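Local coordinates for protein putative decarboxylase involved in desferrioxamine biosynthesis (Erwinia amylovora, PDB 5O5C) that probably decarboxylates lysine with the help of pyridoxal 5'-phosphate, an early step in making the siderophore desferrioxamine, at residues Thr142-Lys147 with Arg381-Leu386; Leu410-His415 with Leu427-Leu432; Gln435-Val440 with Gln478-Thr483. All coordinates share one frame; numbering follows the deposited sequence.

Interaction 1: residues Thr142-Lys147 with Arg381-Leu386; sequences TLIEQK and RRFDAL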
loop_
_atom_site.group_PDB
_atom_site.type_symbol
_atom_site.label_atom_id
_atom_site.label_comp_id
_atom_site.label_asym_id
_atom_site.label_seq_id
_atom_site.Cartn_x
_atom_site.Cartn_y
_atom_site.Cartn_z
ATOM N N THR B 142 2.302 -0.138 17.091
ATOM C CA THR B 142 2.677 1.257 16.843
ATOM C C THR B 142 4.083 1.510 17.335
ATOM O O THR B 142 4.887 2.153 16.615
ATOM C CB THR B 142 1.666 2.253 17.424
ATOM O OG1 THR B 142 0.520 2.293 16.558
ATOM C CG2 THR B 142 2.247 3.650 17.552
ATOM N N LEU B 143 4.388 0.949 18.505
ATOM C CA LEU B 143 5.690 1.114 19.124
ATOM C C LEU B 143 6.713 0.278 18.373
ATOM O O LEU B 143 7.837 0.766 18.120
ATOM C CB LEU B 143 5.647 0.720 20.612
ATOM C CG LEU B 143 4.627 1.442 21.463
ATOM C CD1 LEU B 143 4.533 0.901 22.867
ATOM C CD2 LEU B 143 4.976 2.909 21.523
ATOM N N ILE B 144 6.345 -0.947 17.973
ATOM C CA ILE B 144 7.250 -1.789 17.177
ATOM C C ILE B 144 7.681 -1.075 15.898
ATOM O O ILE B 144 8.888 -0.953 15.620
ATOM C CB ILE B 144 6.675 -3.179 16.843
ATOM C CG1 ILE B 144 6.744 -4.102 18.048
ATOM C CG2 ILE B 144 7.411 -3.822 15.685
ATOM C CD1 ILE B 144 5.797 -5.277 17.925
ATOM N N GLU B 145 6.727 -0.533 15.151
ATOM C CA GLU B 145 7.114 0.166 13.922
ATOM C C GLU B 145 8.170 1.273 14.231
ATOM O O GLU B 145 9.148 1.464 13.470
ATOM C CB GLU B 145 5.911 0.749 13.182
ATOM C CG GLU B 145 6.327 1.719 12.063
ATOM C CD GLU B 145 5.254 2.000 11.038
ATOM O OE1 GLU B 145 4.350 1.113 10.914
ATOM O OE2 GLU B 145 5.299 3.122 10.406
ATOM N N GLN B 146 7.925 2.019 15.307
ATOM C CA GLN B 146 8.804 3.112 15.663
ATOM C C GLN B 146 10.219 2.631 15.926
ATOM O O GLN B 146 11.161 3.267 15.489
ATOM C CB GLN B 146 8.314 3.894 16.869
ATOM C CG GLN B 146 9.059 5.220 17.000
ATOM C CD GLN B 146 8.760 6.214 15.892
ATOM O OE1 GLN B 146 7.597 6.526 15.625
ATOM N NE2 GLN B 146 9.814 6.756 15.265
ATOM N N LYS B 147 10.321 1.504 16.618
ATOM C CA LYS B 147 11.579 0.751 16.803
ATOM C C LYS B 147 12.263 0.401 15.501
ATOM O O LYS B 147 13.423 0.723 15.282
ATOM C CB LYS B 147 11.317 -0.543 17.614
ATOM C CG LYS B 147 12.433 -0.929 18.546
ATOM C CD LYS B 147 12.252 -0.306 19.921
ATOM C CE LYS B 147 13.527 -0.440 20.732
ATOM N NZ LYS B 147 13.423 0.245 22.050
ATOM N N ARG B 381 -3.622 1.052 7.520
ATOM C CA ARG B 381 -2.329 0.547 7.128
ATOM C C ARG B 381 -1.945 -0.693 7.933
ATOM O O ARG B 381 -2.090 -0.713 9.117
ATOM C CB ARG B 381 -1.288 1.631 7.273
ATOM C CG ARG B 381 0.005 1.353 6.546
ATOM C CD ARG B 381 0.945 2.548 6.705
ATOM N NE ARG B 381 1.770 2.447 7.920
ATOM C CZ ARG B 381 1.726 3.260 8.964
ATOM N NH1 ARG B 381 0.844 4.261 9.052
ATOM N NH2 ARG B 381 2.554 3.050 9.967
ATOM N N ARG B 382 -1.438 -1.689 7.245
ATOM C CA ARG B 382 -1.112 -2.983 7.797
ATOM C C ARG B 382 0.255 -2.962 8.476
ATOM O O ARG B 382 1.068 -2.094 8.244
ATOM C CB ARG B 382 -1.225 -4.054 6.699
ATOM C CG ARG B 382 -0.061 -4.146 5.714
ATOM C CD ARG B 382 -0.355 -5.028 4.535
ATOM N NE ARG B 382 -0.607 -6.386 4.920
ATOM C CZ ARG B 382 0.230 -7.429 4.848
ATOM N NH1 ARG B 382 1.459 -7.344 4.357
ATOM N NH2 ARG B 382 -0.208 -8.611 5.285
ATOM N N PHE B 383 0.469 -3.884 9.379
ATOM C CA PHE B 383 1.641 -3.898 10.273
ATOM C C PHE B 383 2.891 -4.487 9.585
ATOM O O PHE B 383 3.476 -5.495 10.000
ATOM C CB PHE B 383 1.247 -4.672 11.503
ATOM C CG PHE B 383 2.239 -4.677 12.638
ATOM C CD1 PHE B 383 3.309 -3.800 12.735
ATOM C CD2 PHE B 383 2.054 -5.615 13.649
ATOM C CE1 PHE B 383 4.193 -3.877 13.802
ATOM C CE2 PHE B 383 2.931 -5.683 14.715
ATOM C CZ PHE B 383 3.997 -4.817 14.789
ATOM N N ASP B 384 3.315 -3.806 8.529
ATOM C CA ASP B 384 4.446 -4.289 7.712
ATOM C C ASP B 384 5.748 -4.354 8.504
ATOM O O ASP B 384 6.621 -5.225 8.302
ATOM C CB ASP B 384 4.568 -3.445 6.471
ATOM C CG ASP B 384 3.687 -3.944 5.312
ATOM O OD1 ASP B 384 3.364 -5.180 5.288
ATOM O OD2 ASP B 384 3.319 -3.103 4.428
ATOM N N ALA B 385 5.867 -3.445 9.453
ATOM C CA ALA B 385 7.019 -3.422 10.327
ATOM C C ALA B 385 7.256 -4.718 11.097
ATOM O O ALA B 385 8.414 -5.003 11.431
ATOM C CB ALA B 385 6.934 -2.238 11.290
ATOM N N LEU B 386 6.230 -5.554 11.305
ATOM C CA LEU B 386 6.434 -6.834 12.031
ATOM C C LEU B 386 7.429 -7.741 11.338
ATOM O O LEU B 386 8.082 -8.566 12.022
ATOM C CB LEU B 386 5.165 -7.581 12.295
ATOM C CG LEU B 386 5.180 -8.839 13.149
ATOM C CD1 LEU B 386 5.613 -8.570 14.567
ATOM C CD2 LEU B 386 3.808 -9.484 13.112
#
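Glu145 meets Arg381 and Ala385, while Ile144, one residue earlier on helix 140-156, meets Phe383. The Glu145 carboxylate forms a salt bridge: Glu145 OE2 lies 2.8 Å from Arg381 NH2. Glu145 OE1 also takes a weak hydrogen bond from Arg381 NH2, with an N-H...O angle of 147°. The carboxylate and guanidinium planes are 66° apart, and both oxygens converge on the one nitrogen, unlike a coplanar two-nitrogen pairing. Glu145 CG is anti to the backbone N (chi1 168°), and the extended chain carries the carboxylate out to Arg381. Nearer the backbone, Ala385 CB sits 3.6 Å from Glu145 CA.

Phe383 turns its edge to Ile144, whose CD1 is 3.6 Å from Phe383 CZ. Phe383 is the centre of an inverse gamma turn in the segment leading into helix 385-394. Tyr94 of the second subunit packs edge-to-face with the Phe383 ring, which places the contact at the dimer interface. The Arg381 side chain, next to PLP-binding Thr380 in sequence, is about 8 Å from a bound PLP.

Glu145 OE2 also accepts a hydrogen bond from Phe166 N. The buried carboxylate has both a charged and a backbone partner, which would probably favour its ionised form.

Interaction 2: residues Leu410-His415 with Leu427-Leu432; sequences LTQIAH and LHVPEL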
loop_
_atom_site.group_PDB
_atom_site.type_symbol
_atom_site.label_atom_id
_atom_site.label_comp_id
_atom_site.label_asym_id
_atom_site.label_seq_id
_atom_site.Cartn_x
_atom_site.Cartn_y
_atom_site.Cartn_z
ATOM N N LEU B 410 28.875 -12.603 -5.622
ATOM C CA LEU B 410 28.405 -13.405 -6.757
ATOM C C LEU B 410 28.344 -12.577 -8.051
ATOM O O LEU B 410 28.727 -13.104 -9.067
ATOM C CB LEU B 410 27.087 -14.117 -6.482
ATOM C CG LEU B 410 26.656 -15.169 -7.549
ATOM C CD1 LEU B 410 27.635 -16.322 -7.787
ATOM C CD2 LEU B 410 25.357 -15.794 -7.115
ATOM N N THR B 411 27.903 -11.308 -7.979
ATOM C CA THR B 411 27.728 -10.409 -9.151
ATOM C C THR B 411 29.074 -10.050 -9.798
ATOM O O THR B 411 29.169 -9.815 -11.025
ATOM C CB THR B 411 27.036 -9.075 -8.724
ATOM O OG1 THR B 411 25.916 -9.368 -7.919
ATOM C CG2 THR B 411 26.583 -8.234 -9.891
ATOM N N GLN B 412 30.095 -9.941 -8.949
ATOM C CA GLN B 412 31.485 -9.758 -9.403
ATOM C C GLN B 412 31.973 -10.942 -10.190
ATOM O O GLN B 412 32.692 -10.758 -11.128
ATOM C CB GLN B 412 32.435 -9.502 -8.227
ATOM C CG GLN B 412 32.223 -8.165 -7.549
ATOM C CD GLN B 412 32.438 -7.014 -8.500
ATOM O OE1 GLN B 412 33.240 -7.109 -9.425
ATOM N NE2 GLN B 412 31.712 -5.920 -8.288
ATOM N N ILE B 413 31.565 -12.138 -9.796
ATOM C CA ILE B 413 31.852 -13.368 -10.505
ATOM C C ILE B 413 31.095 -13.414 -11.824
ATOM O O ILE B 413 31.678 -13.790 -12.856
ATOM C CB ILE B 413 31.644 -14.626 -9.611
ATOM C CG1 ILE B 413 32.825 -14.747 -8.638
ATOM C CG2 ILE B 413 31.539 -15.915 -10.405
ATOM C CD1 ILE B 413 32.691 -15.829 -7.623
ATOM N N ALA B 414 29.838 -12.998 -11.823
ATOM C CA ALA B 414 29.070 -12.987 -13.080
ATOM C C ALA B 414 29.651 -11.966 -14.062
ATOM O O ALA B 414 29.777 -12.256 -15.257
ATOM C CB ALA B 414 27.591 -12.776 -12.839
ATOM N N HIS B 415 30.054 -10.803 -13.559
ATOM C CA HIS B 415 30.720 -9.815 -14.392
ATOM C C HIS B 415 31.982 -10.398 -15.026
ATOM O O HIS B 415 32.221 -10.197 -16.221
ATOM C CB HIS B 415 31.112 -8.577 -13.603
ATOM C CG HIS B 415 31.875 -7.586 -14.418
ATOM N ND1 HIS B 415 33.204 -7.289 -14.183
ATOM C CD2 HIS B 415 31.511 -6.870 -15.503
ATOM C CE1 HIS B 415 33.621 -6.414 -15.081
ATOM N NE2 HIS B 415 32.612 -6.148 -15.899
ATOM N N LEU B 427 28.678 -3.601 -19.928
ATOM C CA LEU B 427 28.790 -2.134 -19.898
ATOM C C LEU B 427 29.455 -1.623 -18.627
ATOM O O LEU B 427 29.919 -0.497 -18.573
ATOM C CB LEU B 427 27.406 -1.479 -20.014
ATOM C CG LEU B 427 26.641 -1.595 -21.329
ATOM C CD1 LEU B 427 25.323 -0.879 -21.227
ATOM C CD2 LEU B 427 27.439 -0.988 -22.475
ATOM N N HIS B 428 29.498 -2.428 -17.587
ATOM C CA HIS B 428 29.949 -1.870 -16.328
ATOM C C HIS B 428 30.369 -2.957 -15.421
ATOM O O HIS B 428 29.891 -4.102 -15.496
ATOM C CB HIS B 428 28.817 -1.064 -15.639
ATOM C CG HIS B 428 27.625 -1.916 -15.285
ATOM N ND1 HIS B 428 27.191 -2.101 -13.993
ATOM C CD2 HIS B 428 26.835 -2.697 -16.055
ATOM C CE1 HIS B 428 26.171 -2.939 -13.983
ATOM N NE2 HIS B 428 25.931 -3.308 -15.222
ATOM N N VAL B 429 31.201 -2.559 -14.480
ATOM C CA VAL B 429 31.517 -3.439 -13.395
ATOM C C VAL B 429 30.484 -3.266 -12.241
ATOM O O VAL B 429 30.130 -2.150 -11.899
ATOM C CB VAL B 429 32.959 -3.193 -12.967
ATOM C CG1 VAL B 429 33.116 -1.818 -12.323
ATOM C CG2 VAL B 429 33.415 -4.331 -12.047
ATOM N N PRO B 430 30.011 -4.372 -11.630
ATOM C CA PRO B 430 28.845 -4.155 -10.747
ATOM C C PRO B 430 29.078 -3.376 -9.487
ATOM O O PRO B 430 29.933 -3.720 -8.663
ATOM C CB PRO B 430 28.405 -5.544 -10.386
ATOM C CG PRO B 430 29.537 -6.443 -10.755
ATOM C CD PRO B 430 30.156 -5.792 -11.952
ATOM N N GLU B 431 28.284 -2.343 -9.343
ATOM C CA GLU B 431 28.337 -1.540 -8.173
ATOM C C GLU B 431 27.416 -2.130 -7.108
ATOM O O GLU B 431 27.512 -1.770 -5.932
ATOM C CB GLU B 431 27.949 -0.142 -8.540
ATOM C CG GLU B 431 28.047 0.806 -7.413
ATOM C CD GLU B 431 28.950 1.917 -7.766
ATOM O OE1 GLU B 431 30.145 1.599 -7.925
ATOM O OE2 GLU B 431 28.475 3.057 -7.905
ATOM N N LEU B 432 26.535 -3.027 -7.515
ATOM C CA LEU B 432 25.686 -3.730 -6.618
ATOM C C LEU B 432 25.463 -5.098 -7.186
ATOM O O LEU B 432 26.406 -5.850 -7.454
ATOM C CB LEU B 432 24.361 -2.974 -6.387
ATOM C CG LEU B 432 24.373 -1.852 -5.383
ATOM C CD1 LEU B 432 23.163 -0.969 -5.540
ATOM C CD2 LEU B 432 24.516 -2.381 -3.964
#
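The His415 ring carries Val429 CA over the centre of one face, a CH-pi contact 3.9 Å from the ring centroid. Val429 CG2 touches the same ring at ND1 and CE1, and Pro430 CD approaches it obliquely. The contact joins helix 397-420 to the loop between strands 424-426 and 434-439. These two strands are neighbours in the four-stranded antiparallel sheet of the C-terminal part of this fold-type I, PLP-dependent decarboxylase.

Pro430 is the central piece on the loop side. Its ring fits between Thr411, Gln412 and His415, which lie along one side of the helix. Pro430 CD is 3.4 Å from His415 CB. His415 CG is anti to the backbone N (chi1 176°), and this sends the imidazole past the proline toward Val429. At the other end, Thr411 and Pro430 run alongside in opposite senses, and Thr411 CG2 is 3.3 Å from Pro430 CB, tighter than usual carbon contact. Thr411 OG1 is hydrogen-bonded to Ile407 O within the helix.

The Gln412 chain bends at chi2 (-61°), bringing its amide back across the proline. Gln412 NE2 lies 3.3 Å from Pro430 CG and 2.9 Å from Pro430 O. Gln412 OE1 faces Val429 CG2 at 3.8 Å.

His428 lends its backbone to the contact, and its side chain is used elsewhere: NE2 is hydrogen-bonded to Ile436 N. His428 O accepts a hydrogen bond from Gln435 NE2. The same oxygen is 3.2 Å from His415 CD2, a carbon of the imidazole.

Interaction 3: residues Gln435-Val440 with Gln478-Thr483; sequences QIFRYV and QYLKFT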
loop_
_atom_site.group_PDB
_atom_site.type_symbol
_atom_site.label_atom_id
_atom_site.label_comp_id
_atom_site.label_asym_id
_atom_site.label_seq_id
_atom_site.Cartn_x
_atom_site.Cartn_y
_atom_site.Cartn_z
ATOM N N GLN B 435 23.861 -6.525 -13.527
ATOM C CA GLN B 435 24.792 -6.483 -14.652
ATOM C C GLN B 435 24.017 -6.249 -15.959
ATOM O O GLN B 435 23.149 -7.025 -16.286
ATOM C CB GLN B 435 25.573 -7.807 -14.684
ATOM C CG GLN B 435 26.706 -7.884 -15.696
ATOM C CD GLN B 435 27.819 -6.862 -15.520
ATOM O OE1 GLN B 435 28.440 -6.846 -14.504
ATOM N NE2 GLN B 435 28.072 -6.030 -16.532
ATOM N N ILE B 436 24.322 -5.162 -16.682
ATOM C CA ILE B 436 23.731 -4.856 -17.950
ATOM C C ILE B 436 24.695 -5.282 -19.070
ATOM O O ILE B 436 25.850 -4.851 -19.120
ATOM C CB ILE B 436 23.370 -3.341 -18.073
ATOM C CG1 ILE B 436 22.347 -2.920 -17.010
ATOM C CG2 ILE B 436 22.788 -3.031 -19.445
ATOM C CD1 ILE B 436 21.099 -3.779 -16.950
ATOM N N PHE B 437 24.200 -6.123 -19.970
ATOM C CA PHE B 437 25.009 -6.665 -21.017
ATOM C C PHE B 437 24.157 -6.975 -22.238
ATOM O O PHE B 437 22.925 -6.940 -22.152
ATOM C CB PHE B 437 25.699 -7.940 -20.510
ATOM C CG PHE B 437 24.760 -9.057 -20.151
ATOM C CD1 PHE B 437 24.146 -9.108 -18.893
ATOM C CD2 PHE B 437 24.530 -10.106 -21.052
ATOM C CE1 PHE B 437 23.302 -10.159 -18.564
ATOM C CE2 PHE B 437 23.678 -11.151 -20.730
ATOM C CZ PHE B 437 23.053 -11.178 -19.485
ATOM N N ARG B 438 24.811 -7.261 -23.365
ATOM C CA ARG B 438 24.105 -7.771 -24.532
ATOM C C ARG B 438 24.916 -8.737 -25.372
ATOM O O ARG B 438 26.138 -8.767 -25.336
ATOM C CB ARG B 438 23.542 -6.674 -25.417
ATOM C CG ARG B 438 24.557 -5.785 -26.079
ATOM C CD ARG B 438 23.924 -4.815 -27.070
ATOM N NE ARG B 438 24.973 -4.116 -27.778
ATOM C CZ ARG B 438 24.834 -3.086 -28.603
ATOM N NH1 ARG B 438 23.652 -2.565 -28.878
ATOM N NH2 ARG B 438 25.931 -2.573 -29.157
ATOM N N TYR B 439 24.178 -9.506 -26.149
ATOM C CA TYR B 439 24.749 -10.404 -27.078
ATOM C C TYR B 439 25.052 -9.658 -28.379
ATOM O O TYR B 439 24.171 -9.176 -29.047
ATOM C CB TYR B 439 23.812 -11.580 -27.282
ATOM C CG TYR B 439 24.362 -12.630 -28.206
ATOM C CD1 TYR B 439 25.390 -13.476 -27.797
ATOM C CD2 TYR B 439 23.862 -12.766 -29.500
ATOM C CE1 TYR B 439 25.915 -14.423 -28.652
ATOM C CE2 TYR B 439 24.372 -13.704 -30.362
ATOM C CZ TYR B 439 25.401 -14.540 -29.923
ATOM O OH TYR B 439 25.894 -15.487 -30.777
ATOM N N VAL B 440 26.317 -9.647 -28.750
ATOM C CA VAL B 440 26.785 -9.025 -29.991
ATOM C C VAL B 440 27.416 -10.157 -30.788
ATOM O O VAL B 440 28.459 -10.625 -30.436
ATOM C CB VAL B 440 27.737 -7.843 -29.655
ATOM C CG1 VAL B 440 28.200 -7.094 -30.907
ATOM C CG2 VAL B 440 27.023 -6.846 -28.768
ATOM N N GLN B 478 18.631 -2.083 -27.080
ATOM C CA GLN B 478 18.137 -3.116 -26.205
ATOM C C GLN B 478 19.328 -3.806 -25.576
ATOM O O GLN B 478 20.190 -4.318 -26.281
ATOM C CB GLN B 478 17.217 -4.108 -26.921
ATOM C CG GLN B 478 15.747 -3.746 -26.842
ATOM C CD GLN B 478 15.295 -3.691 -25.407
ATOM O OE1 GLN B 478 15.027 -2.621 -24.894
ATOM N NE2 GLN B 478 15.319 -4.832 -24.722
ATOM N N TYR B 479 19.398 -3.746 -24.242
ATOM C CA TYR B 479 20.324 -4.577 -23.485
ATOM C C TYR B 479 19.565 -5.651 -22.702
ATOM O O TYR B 479 18.333 -5.587 -22.558
ATOM C CB TYR B 479 21.239 -3.699 -22.612
ATOM C CG TYR B 479 22.287 -2.946 -23.438
ATOM C CD1 TYR B 479 22.002 -1.736 -24.059
ATOM C CD2 TYR B 479 23.543 -3.465 -23.605
ATOM C CE1 TYR B 479 22.956 -1.059 -24.812
ATOM C CE2 TYR B 479 24.502 -2.805 -24.342
ATOM C CZ TYR B 479 24.211 -1.622 -24.945
ATOM O OH TYR B 479 25.182 -1.050 -25.665
ATOM N N LEU B 480 20.304 -6.661 -22.245
ATOM C CA LEU B 480 19.783 -7.708 -21.348
ATOM C C LEU B 480 20.265 -7.376 -19.959
ATOM O O LEU B 480 21.210 -6.610 -19.791
ATOM C CB LEU B 480 20.318 -9.085 -21.722
ATOM C CG LEU B 480 19.903 -9.661 -23.080
ATOM C CD1 LEU B 480 20.583 -11.015 -23.267
ATOM C CD2 LEU B 480 18.393 -9.783 -23.169
ATOM N N LYS B 481 19.600 -7.923 -18.955
ATOM C CA LYS B 481 19.937 -7.552 -17.610
ATOM C C LYS B 481 19.888 -8.769 -16.743
ATOM O O LYS B 481 18.962 -9.580 -16.850
ATOM C CB LYS B 481 18.993 -6.502 -17.067
ATOM C CG LYS B 481 19.156 -6.278 -15.565
ATOM C CD LYS B 481 17.874 -5.931 -14.843
ATOM C CE LYS B 481 17.639 -4.474 -14.777
ATOM N NZ LYS B 481 16.369 -4.220 -14.092
ATOM N N PHE B 482 20.866 -8.858 -15.854
ATOM C CA PHE B 482 20.863 -9.850 -14.771
ATOM C C PHE B 482 20.762 -9.079 -13.451
ATOM O O PHE B 482 21.600 -8.243 -13.199
ATOM C CB PHE B 482 22.221 -10.552 -14.706
ATOM C CG PHE B 482 22.329 -11.870 -15.391
ATOM C CD1 PHE B 482 21.377 -12.366 -16.267
ATOM C CD2 PHE B 482 23.502 -12.574 -15.230
ATOM C CE1 PHE B 482 21.557 -13.574 -16.893
ATOM C CE2 PHE B 482 23.710 -13.782 -15.872
ATOM C CZ PHE B 482 22.726 -14.285 -16.708
ATOM N N THR B 483 19.787 -9.355 -12.600
ATOM C CA THR B 483 19.872 -8.876 -11.211
ATOM C C THR B 483 19.897 -10.053 -10.225
ATOM O O THR B 483 19.097 -10.927 -10.246
ATOM C CB THR B 483 18.853 -7.771 -10.817
ATOM O OG1 THR B 483 18.540 -7.835 -9.415
ATOM C CG2 THR B 483 17.682 -7.927 -11.512
#
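Arg438 lies over one face of the Tyr479 ring. Arg438 CD makes a CH-pi contact, 3.9 Å from the ring centroid, and the guanidinium lies beyond it, its plane 15° from that of the ring. Tyr479 OH sits over the centre of the guanidinium, 3.6 Å from Arg438 CZ. Arg438 CG lies between the backbone N and the carbonyl carbon (chi1 65°), and the chain, extended from CG to NE, passes over the ring at a slant. Glu425 on the next strand is a weak partner of both polar ends.

Phe437 points to the other side of the sheet, together with Leu480 and Phe482. Its edge meets the face of Phe482 in a T-shaped pair, centroids 5.0 Å apart and planes at 78°. Leu480 CB lies over one face of the Phe437 ring, offset toward the rim. Helix 491-510 covers this side, with Ile501 touching both phenylalanines.

The two segments are the central strands of a four-stranded antiparallel sheet. Gln435 pairs with Phe482 and Phe437 with Leu480, both as hydrogen-bonded pairs. Ile436 and Lys481 form the non-hydrogen-bonded pair between them. Phe482 N to Gln435 O is nearly straight, at 3.0 Å. Leu480 N to Phe437 O, modelled at 2.6 Å, is doubtfully short.

Ile436 and Lys481 project from the face opposite Phe437. Packing is tight there: Ile436 CD1 is 3.4 Å from Lys481 CB. The lysine chain bends at chi2 and chi3, and its NZ forms a long, weak ion pair with Asp274. The Lys481 side chain comes within about 4 Å of that of Thr273, a PLP-binding residue.

In the fold
From the N terminus, interaction 1 comes first. It closes a loop of more than 230 residues that contains all seven strands of the mixed sheet, and joins helix 140-156 to the chain that leads into helix 385-394. Interaction 2 closes a short loop of 11 residues between helix 397-420 and the loop before strand 434-439. Interaction 3 closes a loop of 37 residues that holds helix 448-464 and strand 470-474, bringing strand 477-483 beside strand 434-439. The three are in series; none nests or crosses. Interaction 1 lies about 35 Å, centre to centre, from interaction 2, across the chain's centre. Interactions 2 and 3 touch, which joins helix 397-420 and the loop to the sheet.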